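Local structure of extracellular matrix-binding protein ebh (4KJM) at residues A33-I44 and A61-L72; N77-I86 and A107-A116. The protein is an adhesin-like surface protein that probably binds extracellular matrix components through many repeated modules, two of which, both helical, make up this fragment. All blocks are in the same frame, centred on the assembly; numbering follows the deposited sequence. Where two conformers were deposited one is given.

Contact 1. Residues A33-I44 and A61-L72. With NA (sodium ion), chain C.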
# COMPACT_ATOMS: atom_id res chain seq x y z
N ALA A 33 -9.36 -13.65 -0.66
CA ALA A 33 -8.95 -13.74 0.76
C ALA A 33 -8.92 -12.33 1.44
O ALA A 33 -9.34 -12.19 2.58
CB ALA A 33 -7.59 -14.43 0.87
N TYR A 34 -8.45 -11.31 0.73
CA TYR A 34 -8.43 -9.95 1.28
C TYR A 34 -9.87 -9.45 1.44
O TYR A 34 -10.25 -8.93 2.53
CB TYR A 34 -7.59 -9.00 0.42
CG TYR A 34 -7.65 -7.59 0.91
CD1 TYR A 34 -6.96 -7.21 2.07
CD2 TYR A 34 -8.37 -6.62 0.23
CE1 TYR A 34 -6.99 -5.89 2.53
CE2 TYR A 34 -8.47 -5.31 0.73
CZ TYR A 34 -7.72 -4.94 1.82
OH TYR A 34 -7.84 -3.65 2.34
N ASN A 35 -10.68 -9.59 0.40
CA ASN A 35 -12.08 -9.18 0.52
C ASN A 35 -12.81 -9.87 1.65
O ASN A 35 -13.53 -9.23 2.39
CB ASN A 35 -12.86 -9.49 -0.77
CG ASN A 35 -12.47 -8.58 -1.93
OD1 ASN A 35 -12.31 -7.41 -1.73
ND2 ASN A 35 -12.39 -9.13 -3.13
N GLN A 36 -12.64 -11.16 1.78
CA GLN A 36 -13.33 -11.91 2.85
C GLN A 36 -12.88 -11.47 4.25
O GLN A 36 -13.70 -11.29 5.15
CB GLN A 36 -13.07 -13.40 2.60
CG GLN A 36 -13.81 -13.83 1.34
CD GLN A 36 -13.42 -15.21 0.81
OE1 GLN A 36 -13.58 -15.52 -0.39
NE2 GLN A 36 -12.94 -16.05 1.70
N ALA A 37 -11.57 -11.20 4.41
CA ALA A 37 -11.01 -10.73 5.71
C ALA A 37 -11.57 -9.34 6.07
O ALA A 37 -11.91 -9.08 7.25
CB ALA A 37 -9.47 -10.65 5.66
N VAL A 38 -11.63 -8.45 5.06
CA VAL A 38 -12.19 -7.12 5.27
C VAL A 38 -13.68 -7.21 5.67
O VAL A 38 -14.07 -6.59 6.61
CB VAL A 38 -11.95 -6.18 4.08
CG1 VAL A 38 -12.61 -4.84 4.35
CG2 VAL A 38 -10.47 -5.93 3.88
N SER A 39 -14.47 -8.04 4.98
CA SER A 39 -15.87 -8.22 5.32
C SER A 39 -16.05 -8.76 6.73
O SER A 39 -16.93 -8.28 7.51
CB SER A 39 -16.55 -9.19 4.34
OG SER A 39 -16.42 -8.71 3.05
N ALA A 40 -15.24 -9.74 7.08
CA ALA A 40 -15.28 -10.31 8.47
C ALA A 40 -14.95 -9.22 9.55
O ALA A 40 -15.58 -9.16 10.59
CB ALA A 40 -14.37 -11.54 8.58
N ALA A 41 -13.97 -8.35 9.28
CA ALA A 41 -13.58 -7.31 10.20
C ALA A 41 -14.71 -6.30 10.28
O ALA A 41 -15.00 -5.83 11.38
CB ALA A 41 -12.34 -6.60 9.74
N GLU A 42 -15.36 -6.00 9.13
CA GLU A 42 -16.48 -5.03 9.10
C GLU A 42 -17.65 -5.52 9.94
O GLU A 42 -18.35 -4.73 10.59
CB GLU A 42 -16.91 -4.72 7.66
CG GLU A 42 -15.97 -3.81 6.88
CD GLU A 42 -16.29 -3.72 5.37
OE1 GLU A 42 -17.08 -4.54 4.84
OE2 GLU A 42 -15.73 -2.82 4.69
N THR A 43 -17.85 -6.82 9.94
CA THR A 43 -18.91 -7.44 10.74
C THR A 43 -18.66 -7.15 12.22
O THR A 43 -19.54 -6.68 12.92
CB THR A 43 -18.97 -8.95 10.46
OG1 THR A 43 -19.53 -9.16 9.17
CG2 THR A 43 -19.85 -9.69 11.53
N ILE A 44 -17.43 -7.37 12.67
CA ILE A 44 -17.02 -7.05 14.04
C ILE A 44 -17.15 -5.56 14.37
O ILE A 44 -17.78 -5.19 15.35
CB ILE A 44 -15.58 -7.56 14.31
CG1 ILE A 44 -15.60 -9.09 14.37
CG2 ILE A 44 -15.03 -6.95 15.60
CD1 ILE A 44 -14.24 -9.70 14.15
N ALA A 61 -9.34 -11.27 13.66
CA ALA A 61 -9.82 -10.50 12.48
C ALA A 61 -8.72 -9.59 11.93
O ALA A 61 -8.56 -9.44 10.72
CB ALA A 61 -11.01 -9.69 12.86
N LEU A 62 -7.99 -8.94 12.84
CA LEU A 62 -6.92 -8.03 12.47
C LEU A 62 -5.78 -8.76 11.77
O LEU A 62 -5.33 -8.32 10.70
CB LEU A 62 -6.41 -7.31 13.69
CG LEU A 62 -5.21 -6.40 13.60
CD1 LEU A 62 -5.35 -5.39 12.51
CD2 LEU A 62 -5.06 -5.72 14.96
N ASN A 63 -5.35 -9.87 12.35
CA ASN A 63 -4.34 -10.70 11.81
C ASN A 63 -4.75 -11.17 10.42
O ASN A 63 -3.95 -11.14 9.52
CB ASN A 63 -4.23 -11.92 12.73
CG ASN A 63 -3.05 -12.78 12.43
OD1 ASN A 63 -1.93 -12.28 12.27
ND2 ASN A 63 -3.25 -14.11 12.50
N ASN A 64 -5.99 -11.57 10.25
CA ASN A 64 -6.46 -12.08 8.97
C ASN A 64 -6.47 -11.02 7.88
O ASN A 64 -6.09 -11.27 6.76
CB ASN A 64 -7.86 -12.67 9.12
CG ASN A 64 -7.83 -13.99 9.89
OD1 ASN A 64 -6.77 -14.56 10.08
ND2 ASN A 64 -8.99 -14.46 10.32
N VAL A 65 -6.81 -9.80 8.23
CA VAL A 65 -6.68 -8.71 7.28
C VAL A 65 -5.20 -8.43 6.96
O VAL A 65 -4.87 -8.28 5.79
CB VAL A 65 -7.27 -7.35 7.79
CG1 VAL A 65 -7.07 -6.25 6.73
CG2 VAL A 65 -8.77 -7.49 8.02
N ASN A 66 -4.33 -8.32 7.96
CA ASN A 66 -2.95 -7.97 7.68
C ASN A 66 -2.27 -9.04 6.81
O ASN A 66 -1.58 -8.73 5.87
CB ASN A 66 -2.18 -7.73 8.98
CG ASN A 66 -2.63 -6.42 9.69
OD1 ASN A 66 -3.17 -5.56 9.10
ND2 ASN A 66 -2.40 -6.34 10.94
N ASN A 67 -2.50 -10.31 7.15
CA ASN A 67 -1.94 -11.43 6.41
C ASN A 67 -2.48 -11.45 5.00
O ASN A 67 -1.70 -11.67 4.04
CB ASN A 67 -2.27 -12.74 7.16
CG ASN A 67 -1.44 -12.89 8.41
OD1 ASN A 67 -0.41 -12.23 8.54
ND2 ASN A 67 -1.84 -13.77 9.31
N ALA A 68 -3.78 -11.20 4.83
CA ALA A 68 -4.34 -11.21 3.45
C ALA A 68 -3.77 -10.08 2.65
O ALA A 68 -3.49 -10.21 1.43
CB ALA A 68 -5.85 -11.17 3.43
N LYS A 69 -3.68 -8.92 3.26
CA LYS A 69 -3.15 -7.78 2.57
C LYS A 69 -1.67 -7.99 2.14
O LYS A 69 -1.28 -7.67 1.01
CB LYS A 69 -3.31 -6.51 3.41
CG LYS A 69 -2.97 -5.27 2.58
CD LYS A 69 -3.03 -4.02 3.44
CE LYS A 69 -2.76 -2.79 2.59
NZ LYS A 69 -3.10 -1.59 3.41
N HIS A 70 -0.86 -8.49 3.05
CA HIS A 70 0.53 -8.73 2.75
C HIS A 70 0.73 -9.79 1.67
O HIS A 70 1.65 -9.67 0.84
CB HIS A 70 1.29 -9.14 4.03
CG HIS A 70 2.75 -9.19 3.84
ND1 HIS A 70 3.54 -8.06 3.91
CD2 HIS A 70 3.59 -10.23 3.59
CE1 HIS A 70 4.80 -8.40 3.72
NE2 HIS A 70 4.86 -9.71 3.54
N ALA A 71 -0.18 -10.74 1.59
CA ALA A 71 -0.14 -11.83 0.59
C ALA A 71 -0.48 -11.34 -0.83
O ALA A 71 -0.06 -11.96 -1.79
CB ALA A 71 -1.03 -13.01 1.02
N LEU A 72 -1.12 -10.19 -0.99
CA LEU A 72 -1.43 -9.70 -2.35
C LEU A 72 -0.16 -9.57 -3.15
O LEU A 72 0.87 -9.08 -2.64
CB LEU A 72 -2.14 -8.34 -2.27
CG LEU A 72 -3.47 -8.34 -1.53
CD1 LEU A 72 -3.94 -6.93 -1.39
CD2 LEU A 72 -4.49 -9.09 -2.35
NA NA C . 2.41 -8.34 -1.02
O HOH W 1 -10.84 -10.37 9.27
O HOH W 2 0.95 -6.70 -0.31
O HOH W 3 3.17 -7.31 -3.04
O HOH W 4 4.04 -10.11 -1.61

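Contact 2. Residues N77-I86 and A107-A116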
# COMPACT_ATOMS: atom_id res chain seq x y z
N ASN A 77 3.48 -10.16 -9.75
CA ASN A 77 2.87 -10.67 -11.01
C ASN A 77 3.19 -9.77 -12.22
O ASN A 77 3.44 -10.24 -13.34
CB ASN A 77 1.36 -10.82 -10.86
CG ASN A 77 0.98 -12.07 -10.10
OD1 ASN A 77 1.84 -12.92 -9.91
ND2 ASN A 77 -0.30 -12.18 -9.63
N LEU A 78 3.12 -8.47 -12.02
CA LEU A 78 3.53 -7.54 -13.04
C LEU A 78 4.98 -7.69 -13.41
O LEU A 78 5.30 -7.78 -14.60
CB LEU A 78 3.23 -6.11 -12.63
CG LEU A 78 3.65 -5.01 -13.56
CD1 LEU A 78 3.12 -5.22 -14.98
CD2 LEU A 78 3.28 -3.63 -12.95
N ASN A 79 5.89 -7.73 -12.42
CA ASN A 79 7.31 -7.94 -12.77
C ASN A 79 7.56 -9.25 -13.50
O ASN A 79 8.40 -9.30 -14.42
CB ASN A 79 8.22 -7.75 -11.55
CG ASN A 79 8.30 -6.29 -11.08
OD1 ASN A 79 8.26 -5.37 -11.89
ND2 ASN A 79 8.44 -6.09 -9.79
N ASN A 80 6.85 -10.31 -13.10
CA ASN A 80 6.97 -11.60 -13.78
C ASN A 80 6.48 -11.54 -15.22
O ASN A 80 7.08 -12.11 -16.13
CB ASN A 80 6.19 -12.68 -13.03
CG ASN A 80 6.86 -13.09 -11.73
OD1 ASN A 80 8.00 -12.74 -11.48
ND2 ASN A 80 6.12 -13.81 -10.88
N ALA A 81 5.35 -10.87 -15.42
CA ALA A 81 4.82 -10.63 -16.77
C ALA A 81 5.71 -9.82 -17.69
O ALA A 81 5.85 -10.18 -18.87
CB ALA A 81 3.45 -9.99 -16.68
N LYS A 82 6.34 -8.79 -17.16
CA LYS A 82 7.34 -8.04 -17.88
C LYS A 82 8.54 -8.94 -18.33
O LYS A 82 8.93 -8.89 -19.48
CB LYS A 82 7.85 -6.90 -17.01
CG LYS A 82 6.83 -5.77 -16.79
CD LYS A 82 7.46 -4.64 -16.01
CE LYS A 82 6.51 -3.47 -15.74
NZ LYS A 82 7.23 -2.25 -15.21
N GLN A 83 9.10 -9.75 -17.41
CA GLN A 83 10.24 -10.59 -17.71
C GLN A 83 9.88 -11.66 -18.73
O GLN A 83 10.64 -11.94 -19.63
CB GLN A 83 10.80 -11.26 -16.46
CG GLN A 83 12.01 -12.16 -16.76
CD GLN A 83 13.18 -11.43 -17.47
OE1 GLN A 83 13.95 -10.72 -16.82
NE2 GLN A 83 13.29 -11.60 -18.80
N ALA A 84 8.68 -12.22 -18.61
CA ALA A 84 8.21 -13.16 -19.62
C ALA A 84 8.13 -12.52 -21.01
O ALA A 84 8.45 -13.17 -22.03
CB ALA A 84 6.89 -13.80 -19.21
N ALA A 85 7.62 -11.29 -21.10
CA ALA A 85 7.53 -10.60 -22.38
C ALA A 85 8.92 -10.36 -22.95
O ALA A 85 9.17 -10.57 -24.15
CB ALA A 85 6.76 -9.26 -22.23
N ILE A 86 9.82 -9.93 -22.09
CA ILE A 86 11.22 -9.61 -22.50
C ILE A 86 11.92 -10.85 -23.06
O ILE A 86 12.59 -10.83 -24.10
CB ILE A 86 12.02 -9.07 -21.31
CG1 ILE A 86 11.45 -7.71 -20.88
CG2 ILE A 86 13.51 -8.99 -21.63
CD1 ILE A 86 11.55 -6.61 -21.90
N ALA A 107 7.03 -3.43 -22.84
CA ALA A 107 6.96 -4.37 -21.73
C ALA A 107 7.43 -3.70 -20.45
O ALA A 107 6.79 -3.78 -19.44
CB ALA A 107 7.79 -5.59 -22.04
N ASN A 108 8.55 -3.01 -20.50
CA ASN A 108 9.09 -2.41 -19.29
C ASN A 108 8.23 -1.31 -18.68
O ASN A 108 8.33 -1.04 -17.46
CB ASN A 108 10.48 -1.91 -19.56
CG ASN A 108 11.48 -3.04 -19.54
OD1 ASN A 108 11.29 -4.04 -18.88
ND2 ASN A 108 12.57 -2.84 -20.21
N GLY A 109 7.49 -0.66 -19.56
CA GLY A 109 6.56 0.40 -19.21
C GLY A 109 5.18 -0.07 -18.85
O GLY A 109 4.37 0.77 -18.45
N ALA A 110 4.92 -1.39 -18.92
CA ALA A 110 3.56 -1.92 -18.70
C ALA A 110 3.15 -1.57 -17.27
O ALA A 110 3.92 -1.79 -16.31
CB ALA A 110 3.52 -3.42 -18.88
N GLN A 111 1.99 -0.97 -17.13
CA GLN A 111 1.48 -0.60 -15.81
C GLN A 111 0.60 -1.68 -15.16
O GLN A 111 0.22 -1.58 -13.96
CB GLN A 111 0.70 0.74 -15.94
CG GLN A 111 1.44 1.82 -16.68
CD GLN A 111 1.17 1.88 -18.20
OE1 GLN A 111 0.83 0.86 -18.85
NE2 GLN A 111 1.37 3.09 -18.80
N ARG A 112 0.12 -2.60 -16.00
CA ARG A 112 -0.76 -3.70 -15.60
C ARG A 112 -0.27 -4.97 -16.20
O ARG A 112 0.36 -4.97 -17.27
CB ARG A 112 -2.24 -3.49 -16.00
CG ARG A 112 -3.01 -2.35 -15.33
CD ARG A 112 -3.11 -2.42 -13.81
NE ARG A 112 -3.88 -3.61 -13.47
CZ ARG A 112 -5.19 -3.71 -13.44
NH1 ARG A 112 -5.95 -2.65 -13.73
NH2 ARG A 112 -5.75 -4.90 -13.21
N VAL A 113 -0.55 -6.10 -15.53
CA VAL A 113 -0.16 -7.41 -16.05
C VAL A 113 -0.68 -7.63 -17.52
O VAL A 113 0.08 -8.10 -18.40
CB VAL A 113 -0.62 -8.56 -15.14
CG1 VAL A 113 -0.58 -9.92 -15.85
CG2 VAL A 113 0.15 -8.60 -13.85
N SER A 114 -1.89 -7.23 -17.80
CA SER A 114 -2.49 -7.40 -19.15
C SER A 114 -1.71 -6.68 -20.22
O SER A 114 -1.59 -7.19 -21.33
CB SER A 114 -3.94 -6.93 -19.19
OG SER A 114 -4.00 -5.55 -18.95
N ASN A 115 -1.16 -5.51 -19.90
CA ASN A 115 -0.35 -4.77 -20.87
C ASN A 115 0.92 -5.55 -21.22
O ASN A 115 1.31 -5.64 -22.41
CB ASN A 115 0.08 -3.39 -20.38
CG ASN A 115 -1.06 -2.56 -19.84
OD1 ASN A 115 -0.96 -2.02 -18.74
ND2 ASN A 115 -2.15 -2.44 -20.62
N ALA A 116 1.61 -6.09 -20.23
CA ALA A 116 2.79 -6.88 -20.52
C ALA A 116 2.50 -8.15 -21.32
O ALA A 116 3.28 -8.58 -22.19
CB ALA A 116 3.52 -7.21 -19.21
O HOH W 5 5.08 -0.31 -14.45

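Contact 1. Residues A33-I44 and A61-L72
Antiparallel and closely packed, helices 33-44 and 61-71 of the two segments bring their axes to within 8.5 Å at an angle of 158°, with Tyr34 facing Ala68, Ala37 facing Val65 and Ala41 facing Ala61. They belong to the helical bundle of the FIVAR domain, and the alanines at 37, 41, 61 and 68 let the backbones approach so nearly. No direct hydrogen bond joins the helices; the contact is apolar, a knobs-into-holes fit in which Val65 enters the hole formed by Tyr34, Ala37, Val38 and Ala41. With CG1 anti to the backbone N (chi1 179°), its CG2 branch is left to press on the Ala37 carbonyl, 3.6 Å from the O, while CG1 faces Tyr34 and Val38. About one turn on from Val65, the methyl of Ala68 lies 3.6 Å from Tyr34 CA, the short side chain fitting directly against the tyrosine backbone. The Tyr34 ring runs alongside Lys69, both pointing the same way, and Tyr34 CE1 is 3.8 Å from Lys69 CB; Val38 CG2 sits over one ring face, offset toward the rim. The lysine thus lends its aliphatic part to the core and carries its ammonium onward to a salt bridge with Asp13. Near the C-terminal end of 61-72, the carbonyl oxygens of His70 and Leu72, with three waters, bind a sodium ion, while Leu72 CD2 reaches back to Tyr34 CB. At the other end Ile44 CD1 packs tightly on Ala61 CB, and a water bridges the helices, donating to both Ala37 O, at 2.6 Å, and Ala61 O, at 2.9 Å.

Contact 2. Residues N77-I86 and A107-A116
Lys82 leaves its helix with CG anti to the carbonyl carbon (chi1 -70°) and is extended from there on, which carries its ammonium to the carbonyl oxygen of Asn108 at the end of helix 97-108. Leu78, one turn earlier, has CG anti to the backbone N (chi1 177°), and this swings both its methyls over the 110-112 backbone, CD1 lying 3.6 Å from Arg112 O. The bond from Lys82 NZ to Asn108 O is 2.8 Å long and comes from above the carbonyl plane, 48° out of it. A water accepts from the same NZ and donates to Ala110 O at 2.6 Å, so the lysine reaches Asn108 O directly and Ala110 O through the water, while its methylenes pass over Ala107 O. A long chain with a charged end suits this place, for NZ also hydrogen-bonds to Gly5 O and Thr9 OG1 of the second subunit. The rest is mostly apolar, alanines packing with Leu78, Val113 and Ile86. Val113 CG2 rests 3.5 Å from Leu78 N, its CG1 turns to Ala81, and Ala81 CB meets Ala116 CB at 3.8 Å. Farther along, Ala85 CB meets Ala107 CB, also at 3.8 Å, and Ile86 CD1 packs on Ala107 CB, its chain crossing that of Asn108 at about a right angle. Alanines 81, 85, 107 and 116 let the helices come close where they pack directly. Arg112 takes the N-cap position of helix 113-127; its guanidinium makes a salt bridge with Asp25, whose carboxylate also accepts from Val113 N. One helix packed against a tight turn and the two helices it joins is the scheme of the three-helix bundle, as in the GA module.

In the fold
The two contacts follow one another along the chain: contact 1 closes before contact 2 opens, and the helices that lead from one to the other, 55-71 and 74-90, are consecutive. The centres of contacts 1 and 2 lie about 28 Å apart on opposite sides of the chain's centre, and the nearest atoms of the two contacts, about 7 Å apart, do not touch. Contact 1 joins helices 28-44 and 55-71 in the FIVAR range, whereas contact 2 sets helix 74-90 against helices 97-108 and 113-127 in the GA range. The fragment is therefore an elongated pair of helical bundles, each with its own packing, consistent with modules repeated in series along a long surface protein.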